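Local coordinates for SusD-like protein BACOVA_02651 (Bacteroides ovatus, PDB 5E75) that binds polysaccharide at the bacterial cell surface and probably mediates the capture of xyloglucan before its transport into the periplasm for degradation, at residues S77-V82 and F122-I127; W128-L133 and L495-S500; P147-E152 and P511-T516. All coordinates share one frame; numbering follows the deposited sequence.

Contact 1 of 3, residues S77-V82 and F122-I127; sequences SGFYSV and FYMLRI. With EDO (1,2-ethanediol), chain C.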
loop_
_atom_site.group_PDB
_atom_site.type_symbol
_atom_site.label_atom_id
_atom_site.label_comp_id
_atom_site.label_asym_id
_atom_site.label_seq_id
_atom_site.Cartn_x
_atom_site.Cartn_y
_atom_site.Cartn_z
ATOM N N SER A 77 -6.330 4.107 -15.057
ATOM C CA SER A 77 -7.790 4.002 -15.094
ATOM C C SER A 77 -8.408 3.929 -13.706
ATOM O O SER A 77 -9.399 4.600 -13.429
ATOM C CB SER A 77 -8.233 2.762 -15.891
ATOM O OG SER A 77 -9.663 2.643 -15.894
ATOM N N GLY A 78 -7.845 3.093 -12.837
ATOM C CA GLY A 78 -8.359 2.938 -11.493
ATOM C C GLY A 78 -8.306 4.195 -10.661
ATOM O O GLY A 78 -9.296 4.588 -10.048
ATOM N N PHE A 79 -7.141 4.857 -10.635
ATOM C CA PHE A 79 -7.022 6.056 -9.842
ATOM C C PHE A 79 -7.944 7.136 -10.400
ATOM O O PHE A 79 -8.589 7.835 -9.620
ATOM C CB PHE A 79 -5.572 6.552 -9.797
ATOM C CG PHE A 79 -4.619 5.610 -9.098
ATOM C CD1 PHE A 79 -4.874 5.135 -7.815
ATOM C CD2 PHE A 79 -3.467 5.202 -9.724
ATOM C CE1 PHE A 79 -3.981 4.258 -7.177
ATOM C CE2 PHE A 79 -2.584 4.329 -9.098
ATOM C CZ PHE A 79 -2.843 3.867 -7.826
ATOM N N TYR A 80 -8.006 7.274 -11.727
ATOM C CA TYR A 80 -8.927 8.264 -12.293
ATOM C C TYR A 80 -10.396 7.877 -12.101
ATOM O O TYR A 80 -11.247 8.750 -12.050
ATOM C CB TYR A 80 -8.585 8.622 -13.754
ATOM C CG TYR A 80 -7.526 9.694 -13.783
ATOM C CD1 TYR A 80 -7.836 10.993 -13.413
ATOM C CD2 TYR A 80 -6.200 9.408 -14.088
ATOM C CE1 TYR A 80 -6.889 11.982 -13.391
ATOM C CE2 TYR A 80 -5.226 10.416 -14.056
ATOM C CZ TYR A 80 -5.597 11.694 -13.715
ATOM O OH TYR A 80 -4.643 12.693 -13.676
ATOM N N SER A 81 -10.686 6.594 -11.938
ATOM C CA SER A 81 -12.043 6.180 -11.577
ATOM C C SER A 81 -12.414 6.672 -10.179
ATOM O O SER A 81 -13.541 7.102 -9.926
ATOM C CB SER A 81 -12.186 4.656 -11.659
ATOM O OG SER A 81 -12.196 4.206 -13.000
ATOM N N VAL A 82 -11.464 6.621 -9.251
ATOM C CA VAL A 82 -11.690 7.191 -7.925
ATOM C C VAL A 82 -11.947 8.698 -8.025
ATOM O O VAL A 82 -12.891 9.224 -7.417
ATOM C CB VAL A 82 -10.503 6.916 -6.948
ATOM C CG1 VAL A 82 -10.779 7.551 -5.591
ATOM C CG2 VAL A 82 -10.265 5.427 -6.773
ATOM N N PHE A 122 -2.495 11.056 -4.265
ATOM C CA PHE A 122 -1.248 10.821 -3.532
ATOM C C PHE A 122 -0.551 9.561 -4.027
ATOM O O PHE A 122 0.690 9.531 -4.129
ATOM C CB PHE A 122 -1.522 10.783 -2.024
ATOM C CG PHE A 122 -0.278 10.790 -1.134
ATOM C CD1 PHE A 122 0.841 11.569 -1.403
ATOM C CD2 PHE A 122 -0.278 10.045 0.020
ATOM C CE1 PHE A 122 1.926 11.556 -0.538
ATOM C CE2 PHE A 122 0.811 10.038 0.882
ATOM C CZ PHE A 122 1.894 10.789 0.599
ATOM N N TYR A 123 -1.298 8.513 -4.377
ATOM C CA TYR A 123 -0.682 7.370 -5.041
ATOM C C TYR A 123 -0.087 7.785 -6.393
ATOM O O TYR A 123 1.073 7.474 -6.709
ATOM C CB TYR A 123 -1.691 6.250 -5.258
ATOM C CG TYR A 123 -2.086 5.451 -4.024
ATOM C CD1 TYR A 123 -1.139 4.871 -3.193
ATOM C CD2 TYR A 123 -3.431 5.244 -3.725
ATOM C CE1 TYR A 123 -1.517 4.133 -2.106
ATOM C CE2 TYR A 123 -3.823 4.496 -2.633
ATOM C CZ TYR A 123 -2.857 3.931 -1.825
ATOM O OH TYR A 123 -3.211 3.175 -0.714
ATOM N N MET A 124 -0.871 8.482 -7.214
ATOM C CA MET A 124 -0.398 8.870 -8.550
ATOM C C MET A 124 0.858 9.730 -8.514
ATOM O O MET A 124 1.751 9.590 -9.362
ATOM C CB MET A 124 -1.482 9.602 -9.322
ATOM C CG MET A 124 -2.605 8.675 -9.756
ATOM S SD MET A 124 -3.585 9.300 -11.130
ATOM C CE MET A 124 -4.750 10.240 -10.222
ATOM N N LEU A 125 0.941 10.606 -7.517
ATOM C CA LEU A 125 2.080 11.500 -7.342
ATOM C C LEU A 125 3.380 10.707 -7.147
ATOM O O LEU A 125 4.455 11.175 -7.524
ATOM C CB LEU A 125 1.815 12.393 -6.141
ATOM C CG LEU A 125 2.888 13.409 -5.735
ATOM C CD1 LEU A 125 3.205 14.387 -6.866
ATOM C CD2 LEU A 125 2.442 14.172 -4.523
ATOM N N ARG A 126 3.271 9.520 -6.557
ATOM C CA ARG A 126 4.419 8.674 -6.250
ATOM C C ARG A 126 4.518 7.484 -7.230
ATOM O O ARG A 126 5.123 6.454 -6.872
ATOM C CB ARG A 126 4.320 8.189 -4.764
ATOM C CG ARG A 126 4.229 9.352 -3.629
ATOM C CD ARG A 126 3.827 8.848 -2.182
ATOM N NE ARG A 126 2.464 8.353 -2.124
ATOM C CZ ARG A 126 1.977 7.596 -1.168
ATOM N NH1 ARG A 126 2.755 7.197 -0.159
ATOM N NH2 ARG A 126 0.733 7.154 -1.247
ATOM N N ILE A 127 3.884 7.601 -8.413
ATOM C CA ILE A 127 4.020 6.686 -9.559
ATOM C C ILE A 127 4.487 7.457 -10.793
ATOM O O ILE A 127 5.532 7.143 -11.369
ATOM C CB ILE A 127 2.677 5.961 -9.913
ATOM C CG1 ILE A 127 2.241 5.060 -8.775
ATOM C CG2 ILE A 127 2.811 5.147 -11.230
ATOM C CD1 ILE A 127 0.767 4.623 -8.855
HETATM C C1 EDO C . -1.867 7.123 1.359
HETATM O O1 EDO C . -0.633 6.412 1.343
HETATM C C2 EDO C . -2.746 6.709 0.186
HETATM O O2 EDO C . -2.431 7.463 -0.987
#
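Tyr123, Met124 and Ile127, toward the end of helix 103-125 and in the residues that follow, pack on Phe79 of helix 70-95, and Met124 also reaches Tyr80. The pairing belongs to the helical, TPR-like N-terminal region of this SusD-family protein. Phe122 turns elsewhere: its carbonyl O accepts from Arg126 NE at 2.9 Å, and the same guanidinium lies over one face of its ring. Tyr123 brings CB to 3.6 Å from Phe79 CE1. The two rings lie at 30° but are slid so far apart that they barely overlap. A 1,2-ethanediol, probably from the crystallisation liquor, rests on a face of the Tyr123 ring with O2 over the centre, while its O1 accepts from Arg126 NH2 at 3.0 Å. An alanine in place of Tyr123 would keep CB against Phe79 but is likely to open a gap beside Phe79 CE1 and take away the surface on which the diol lies. Met124 runs past Phe79, with Met124 CG 3.6 Å from Phe79 CD2. A bend at its last torsion (chi3 -87°) then swings the methyl over the face of Tyr80, with Met124 CE 4.0 Å from the Tyr80 ring centroid and 17° off the normal. Met124 SD sits 3.5 Å from Tyr80 CE2 and makes oblique Met-aromatic contacts with both rings. Ile127 approaches Phe79 from the opposite direction, its CD1 3.4 Å from Phe79 CE2. No hydrogen bond crosses between the segments, and the Tyr80 hydroxyl bonds instead to Ile132 O. Cohesion at this largely buried interface therefore rests on dispersion and sulfur-aromatic attraction, and depends on shape more than on directed bonds.

Contact 2 of 3, residues W128-L133 and L495-S500; sequences WGPVIL and LPYPES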
loop_
_atom_site.group_PDB
_atom_site.type_symbol
_atom_site.label_atom_id
_atom_site.label_comp_id
_atom_site.label_asym_id
_atom_site.label_seq_id
_atom_site.Cartn_x
_atom_site.Cartn_y
_atom_site.Cartn_z
ATOM N N TRP A 128 3.727 8.480 -11.176
ATOM C CA TRP A 128 4.011 9.300 -12.355
ATOM C C TRP A 128 4.590 10.681 -12.028
ATOM O O TRP A 128 5.319 11.244 -12.848
ATOM C CB TRP A 128 2.739 9.504 -13.199
ATOM C CG TRP A 128 2.272 8.237 -13.845
ATOM C CD1 TRP A 128 2.815 7.652 -14.947
ATOM C CD2 TRP A 128 1.204 7.384 -13.419
ATOM N NE1 TRP A 128 2.157 6.476 -15.236
ATOM C CE2 TRP A 128 1.152 6.297 -14.320
ATOM C CE3 TRP A 128 0.285 7.430 -12.365
ATOM C CZ2 TRP A 128 0.239 5.259 -14.186
ATOM C CZ3 TRP A 128 -0.637 6.409 -12.249
ATOM C CH2 TRP A 128 -0.654 5.336 -13.155
ATOM N N GLY A 129 4.280 11.220 -10.848
ATOM C CA GLY A 129 4.674 12.580 -10.500
ATOM C C GLY A 129 3.599 13.546 -10.972
ATOM O O GLY A 129 2.502 13.521 -10.437
ATOM N N PRO A 130 3.883 14.377 -11.990
ATOM C CA PRO A 130 2.826 15.232 -12.532
ATOM C C PRO A 130 1.659 14.400 -13.034
ATOM O O PRO A 130 1.851 13.360 -13.674
ATOM C CB PRO A 130 3.525 15.959 -13.694
ATOM C CG PRO A 130 4.986 15.906 -13.359
ATOM C CD PRO A 130 5.173 14.589 -12.677
ATOM N N VAL A 131 0.446 14.855 -12.747
ATOM C CA VAL A 131 -0.767 14.231 -13.286
ATOM C C VAL A 131 -1.794 15.333 -13.540
ATOM O O VAL A 131 -1.552 16.487 -13.174
ATOM C CB VAL A 131 -1.353 13.138 -12.341
ATOM C CG1 VAL A 131 -0.444 11.904 -12.304
ATOM C CG2 VAL A 131 -1.587 13.683 -10.949
ATOM N N ILE A 132 -2.917 15.006 -14.175
ATOM C CA ILE A 132 -3.946 15.996 -14.475
ATOM C C ILE A 132 -4.894 16.129 -13.282
ATOM O O ILE A 132 -5.539 15.148 -12.893
ATOM C CB ILE A 132 -4.749 15.569 -15.717
ATOM C CG1 ILE A 132 -3.810 15.386 -16.908
ATOM C CG2 ILE A 132 -5.818 16.593 -16.041
ATOM C CD1 ILE A 132 -4.421 14.660 -18.090
ATOM N N LEU A 133 -4.972 17.325 -12.706
ATOM C CA LEU A 133 -5.897 17.614 -11.614
ATOM C C LEU A 133 -7.271 17.966 -12.165
ATOM O O LEU A 133 -7.387 18.780 -13.089
ATOM C CB LEU A 133 -5.347 18.769 -10.772
ATOM C CG LEU A 133 -4.033 18.443 -10.041
ATOM C CD1 LEU A 133 -3.498 19.709 -9.396
ATOM C CD2 LEU A 133 -4.243 17.344 -9.003
ATOM N N LEU A 495 7.345 6.064 -13.349
ATOM C CA LEU A 495 6.897 5.254 -14.473
ATOM C C LEU A 495 6.393 6.112 -15.633
ATOM O O LEU A 495 5.998 7.244 -15.440
ATOM C CB LEU A 495 5.807 4.299 -13.989
ATOM C CG LEU A 495 6.406 3.142 -13.168
ATOM C CD1 LEU A 495 5.423 2.470 -12.211
ATOM C CD2 LEU A 495 7.015 2.110 -14.100
ATOM N N PRO A 496 6.436 5.575 -16.863
ATOM C CA PRO A 496 5.955 6.326 -18.022
ATOM C C PRO A 496 4.436 6.417 -18.028
ATOM O O PRO A 496 3.755 5.570 -17.443
ATOM C CB PRO A 496 6.456 5.502 -19.210
ATOM C CG PRO A 496 6.614 4.137 -18.693
ATOM C CD PRO A 496 6.954 4.250 -17.227
ATOM N N TYR A 497 3.905 7.454 -18.671
ATOM C CA TYR A 497 2.459 7.560 -18.869
ATOM C C TYR A 497 2.030 6.424 -19.790
ATOM O O TYR A 497 2.795 6.013 -20.661
ATOM C CB TYR A 497 2.084 8.943 -19.427
ATOM C CG TYR A 497 2.446 10.045 -18.460
ATOM C CD1 TYR A 497 1.724 10.226 -17.289
ATOM C CD2 TYR A 497 3.538 10.854 -18.687
ATOM C CE1 TYR A 497 2.067 11.215 -16.379
ATOM C CE2 TYR A 497 3.898 11.835 -17.784
ATOM C CZ TYR A 497 3.168 12.001 -16.628
ATOM O OH TYR A 497 3.560 12.972 -15.740
ATOM N N PRO A 498 0.823 5.883 -19.585
ATOM C CA PRO A 498 0.428 4.722 -20.388
ATOM C C PRO A 498 0.282 5.101 -21.855
ATOM O O PRO A 498 -0.316 6.129 -22.153
ATOM C CB PRO A 498 -0.938 4.330 -19.798
ATOM C CG PRO A 498 -1.022 5.022 -18.461
ATOM C CD PRO A 498 -0.214 6.270 -18.610
ATOM N N GLU A 499 0.818 4.288 -22.754
ATOM C CA GLU A 499 0.895 4.646 -24.167
ATOM C C GLU A 499 -0.465 4.972 -24.767
ATOM O O GLU A 499 -0.585 5.948 -25.502
ATOM C CB GLU A 499 1.579 3.545 -24.988
ATOM C CG GLU A 499 1.626 3.866 -26.486
ATOM C CD GLU A 499 2.530 2.942 -27.276
ATOM O OE1 GLU A 499 3.701 2.769 -26.885
ATOM O OE2 GLU A 499 2.066 2.396 -28.298
ATOM N N SER A 500 -1.489 4.192 -24.434
ATOM C CA SER A 500 -2.812 4.422 -25.004
ATOM C C SER A 500 -3.366 5.783 -24.579
ATOM O O SER A 500 -4.048 6.456 -25.356
ATOM C CB SER A 500 -3.771 3.298 -24.604
ATOM O OG SER A 500 -3.876 3.184 -23.194
HETATM O O HOH W 1 6.430 9.995 -15.079
#
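The indole of Trp128 and the phenol ring of Tyr497 lie almost parallel, their planes 11° apart. They are slid so far apart that they barely overlap: the centroids of the five-membered Trp128 ring and the Tyr497 ring are 5.0 Å apart, and the nearest atoms are Trp128 CD1 and Tyr497 CD1 at 3.6 Å. Each ring directs its polar end to a carbonyl of the other segment. Trp128 NE1 donates to Pro496 O over 2.9 Å; the oxygen is in the indole plane, but the nitrogen stands 53° out of the carbonyl plane and the N-H...O angle is a bent 141°. Beside this bond, Trp128 CD1 comes to 3.2 Å from Leu495 O. The segments join parts of the SusD fold far apart in sequence, the loop that follows helix 103-125 and the lead-in to helix 499-504, where Pro498 occupies the N-cap position and presents its CD to the indole nitrogen. At the far end of the tyrosine, Tyr497 OH donates to Pro130 O at 2.7 Å, with the oxygen near the phenol plane at the ring's edge. The Tyr497 side chain crosses that of Pro130 at about a right angle, Tyr497 OH lying 3.6 Å from Pro130 CB. Gly129 precedes Pro130 with a positive phi at which a CB would collide with its neighbours. A bound water donates to both Trp128 O and Leu495 O, 2.8 Å from each, bridging the backbones where they run closest. Beyond the two segments, Trp76 meets the indole edge-to-face, and Leu148 packs on Tyr497.

Contact 3 of 3, residues P147-E152 and P511-T516; sequences PLNREE and PPVPYT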
loop_
_atom_site.group_PDB
_atom_site.type_symbol
_atom_site.label_atom_id
_atom_site.label_comp_id
_atom_site.label_asym_id
_atom_site.label_seq_id
_atom_site.Cartn_x
_atom_site.Cartn_y
_atom_site.Cartn_z
ATOM N N PRO A 147 -3.582 19.527 -20.052
ATOM C CA PRO A 147 -2.196 19.395 -19.616
ATOM C C PRO A 147 -2.038 18.785 -18.232
ATOM O O PRO A 147 -2.956 18.817 -17.402
ATOM C CB PRO A 147 -1.710 20.845 -19.586
ATOM C CG PRO A 147 -2.930 21.653 -19.340
ATOM C CD PRO A 147 -4.031 20.935 -20.040
ATOM N N LEU A 148 -0.861 18.221 -18.011
ATOM C CA LEU A 148 -0.423 17.821 -16.693
ATOM C C LEU A 148 -0.266 19.037 -15.795
ATOM O O LEU A 148 0.026 20.135 -16.267
ATOM C CB LEU A 148 0.930 17.135 -16.811
ATOM C CG LEU A 148 0.968 15.808 -17.570
ATOM C CD1 LEU A 148 2.395 15.502 -18.014
ATOM C CD2 LEU A 148 0.444 14.723 -16.670
ATOM N N ASN A 149 -0.435 18.824 -14.494
ATOM C CA ASN A 149 -0.103 19.836 -13.500
ATOM C C ASN A 149 1.141 19.453 -12.713
ATOM O O ASN A 149 1.504 18.278 -12.644
ATOM C CB ASN A 149 -1.302 20.043 -12.577
ATOM C CG ASN A 149 -2.518 20.538 -13.328
ATOM O OD1 ASN A 149 -3.552 19.862 -13.404
ATOM N ND2 ASN A 149 -2.399 21.724 -13.912
ATOM N N ARG A 150 1.803 20.444 -12.121
ATOM C CA ARG A 150 3.107 20.216 -11.493
ATOM C C ARG A 150 2.986 19.426 -10.201
ATOM O O ARG A 150 1.948 19.435 -9.559
ATOM C CB ARG A 150 3.789 21.548 -11.189
ATOM C CG ARG A 150 3.953 22.460 -12.405
ATOM C CD ARG A 150 4.366 23.861 -11.969
ATOM N NE ARG A 150 3.325 24.440 -11.128
ATOM C CZ ARG A 150 3.302 25.689 -10.683
ATOM N NH1 ARG A 150 4.273 26.537 -11.005
ATOM N NH2 ARG A 150 2.288 26.093 -9.929
ATOM N N GLU A 151 4.051 18.726 -9.834
ATOM C CA GLU A 151 4.088 18.006 -8.576
ATOM C C GLU A 151 3.655 18.891 -7.392
ATOM O O GLU A 151 2.899 18.432 -6.534
ATOM C CB GLU A 151 5.485 17.398 -8.365
ATOM C CG GLU A 151 5.792 16.276 -9.367
ATOM C CD GLU A 151 7.198 15.698 -9.274
ATOM O OE1 GLU A 151 7.955 16.046 -8.347
ATOM O OE2 GLU A 151 7.558 14.885 -10.150
ATOM N N GLU A 152 4.104 20.148 -7.326
ATOM C CA GLU A 152 3.703 21.001 -6.213
ATOM C C GLU A 152 2.200 21.278 -6.209
ATOM O O GLU A 152 1.607 21.357 -5.138
ATOM C CB GLU A 152 4.499 22.325 -6.163
ATOM C CG GLU A 152 5.945 22.181 -5.663
ATOM C CD GLU A 152 6.022 21.591 -4.256
ATOM O OE1 GLU A 152 5.323 22.124 -3.362
ATOM O OE2 GLU A 152 6.768 20.592 -4.051
ATOM N N PRO A 511 5.286 19.600 -21.016
ATOM C CA PRO A 511 5.571 20.027 -19.646
ATOM C C PRO A 511 4.304 20.275 -18.828
ATOM O O PRO A 511 3.300 20.717 -19.398
ATOM C CB PRO A 511 6.330 21.347 -19.847
ATOM C CG PRO A 511 6.911 21.254 -21.197
ATOM C CD PRO A 511 5.955 20.459 -22.015
ATOM N N PRO A 512 4.351 20.007 -17.517
ATOM C CA PRO A 512 3.215 20.378 -16.666
ATOM C C PRO A 512 3.089 21.882 -16.486
ATOM O O PRO A 512 4.067 22.645 -16.628
ATOM C CB PRO A 512 3.526 19.684 -15.330
ATOM C CG PRO A 512 4.992 19.522 -15.325
ATOM C CD PRO A 512 5.415 19.335 -16.753
ATOM N N VAL A 513 1.873 22.303 -16.183
ATOM C CA VAL A 513 1.547 23.714 -16.050
ATOM C C VAL A 513 0.882 23.950 -14.710
ATOM O O VAL A 513 0.428 23.011 -14.058
ATOM C CB VAL A 513 0.617 24.181 -17.174
ATOM C CG1 VAL A 513 1.218 23.823 -18.540
ATOM C CG2 VAL A 513 -0.779 23.568 -17.042
ATOM N N PRO A 514 0.832 25.209 -14.271
ATOM C CA PRO A 514 0.175 25.472 -12.989
ATOM C C PRO A 514 -1.316 25.176 -13.010
ATOM O O PRO A 514 -1.982 25.398 -14.017
ATOM C CB PRO A 514 0.404 26.976 -12.772
ATOM C CG PRO A 514 1.555 27.322 -13.668
ATOM C CD PRO A 514 1.446 26.420 -14.847
ATOM N N TYR A 515 -1.826 24.706 -11.882
ATOM C CA TYR A 515 -3.262 24.498 -11.715
ATOM C C TYR A 515 -3.933 25.789 -11.252
ATOM O O TYR A 515 -3.379 26.530 -10.448
ATOM C CB TYR A 515 -3.518 23.388 -10.689
ATOM C CG TYR A 515 -4.976 22.981 -10.570
ATOM C CD1 TYR A 515 -5.625 22.340 -11.617
ATOM C CD2 TYR A 515 -5.696 23.222 -9.415
ATOM C CE1 TYR A 515 -6.959 21.962 -11.522
ATOM C CE2 TYR A 515 -7.039 22.844 -9.304
ATOM C CZ TYR A 515 -7.655 22.216 -10.360
ATOM O OH TYR A 515 -8.977 21.834 -10.278
ATOM N N THR A 516 -5.131 26.051 -11.763
ATOM C CA THR A 516 -5.939 27.148 -11.248
ATOM C C THR A 516 -6.820 26.663 -10.111
ATOM O O THR A 516 -7.834 25.993 -10.323
ATOM C CB THR A 516 -6.816 27.759 -12.331
ATOM O OG1 THR A 516 -7.709 26.763 -12.836
ATOM C CG2 THR A 516 -5.955 28.285 -13.436
HETATM O O HOH W 2 1.157 18.864 -20.063
#
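The proline-rich tail near the C terminus, through Pro512 to Tyr515, crosses the segment that leads Leu148 and Asn149 into helix 151-168, the two running 84° apart. Arg150 stands at the helix N-cap position. Val513 N donates to Leu148 O over 2.8 Å, a fairly straight bond at 162°. The Val513 carbonyl is held by the Asn149 side chain: Asn149 ND2 reaches Val513 O at 3.1 Å, with the oxygen near the amide plane but the nitrogen 47° above the carbonyl plane. Asn149 CA adds a C-H...O contact to Val513 O at 3.3 Å, and Arg150 N a weak, long hydrogen bond. The other end of the amide, Asn149 OD1, accepts from Leu133 N; it also lies 3.7 Å from Tyr515 CD1, the amide and ring planes nearly perpendicular. Arg150 bends at its third torsion, laying the guanidinium against Pro514, whose CB sits 3.5 Å above one face, off toward the rim. Arg150 NE forms a salt bridge with Asp153, which probably steadies the guanidinium there. Apolar contacts fill in at the other end, where Pro147 CG meets Val513 CG2 at 3.7 Å and Leu148 CB faces Pro512 CB. A water accepts from Leu148 N at 2.9 Å and also lies within bonding distance of Pro511 O. Between the two segments, the direct backbone bonds of the tail run through Val513, since the prolines beside it have no N-H to donate, and Asn149, engaged at both ends of its amide, is probably held in this rotation and ties the tail to the loop carrying Leu133.

From the N terminus, contact 1 comes first: it closes the 39-residue, mostly helical connection between its segments on helix 70-95 and helix 103-125, and is complete before the others begin. The chain then runs straight into 128-133 and, a little later, 147-152. Both wait some 360 residues for their partners, 495-500 and 511-516, so contacts 2 and 3 cross, and together they fasten the C-terminal region to the loops between helix 103-125 and helix 151-168. All three touch one another. Ile127 O meets Leu495 N and Met124 packs on Val131, joining contacts 1 and 2; Val131 O pairs with Asn149 N between contacts 2 and 3; Leu125 packs on Glu151 between contacts 1 and 3.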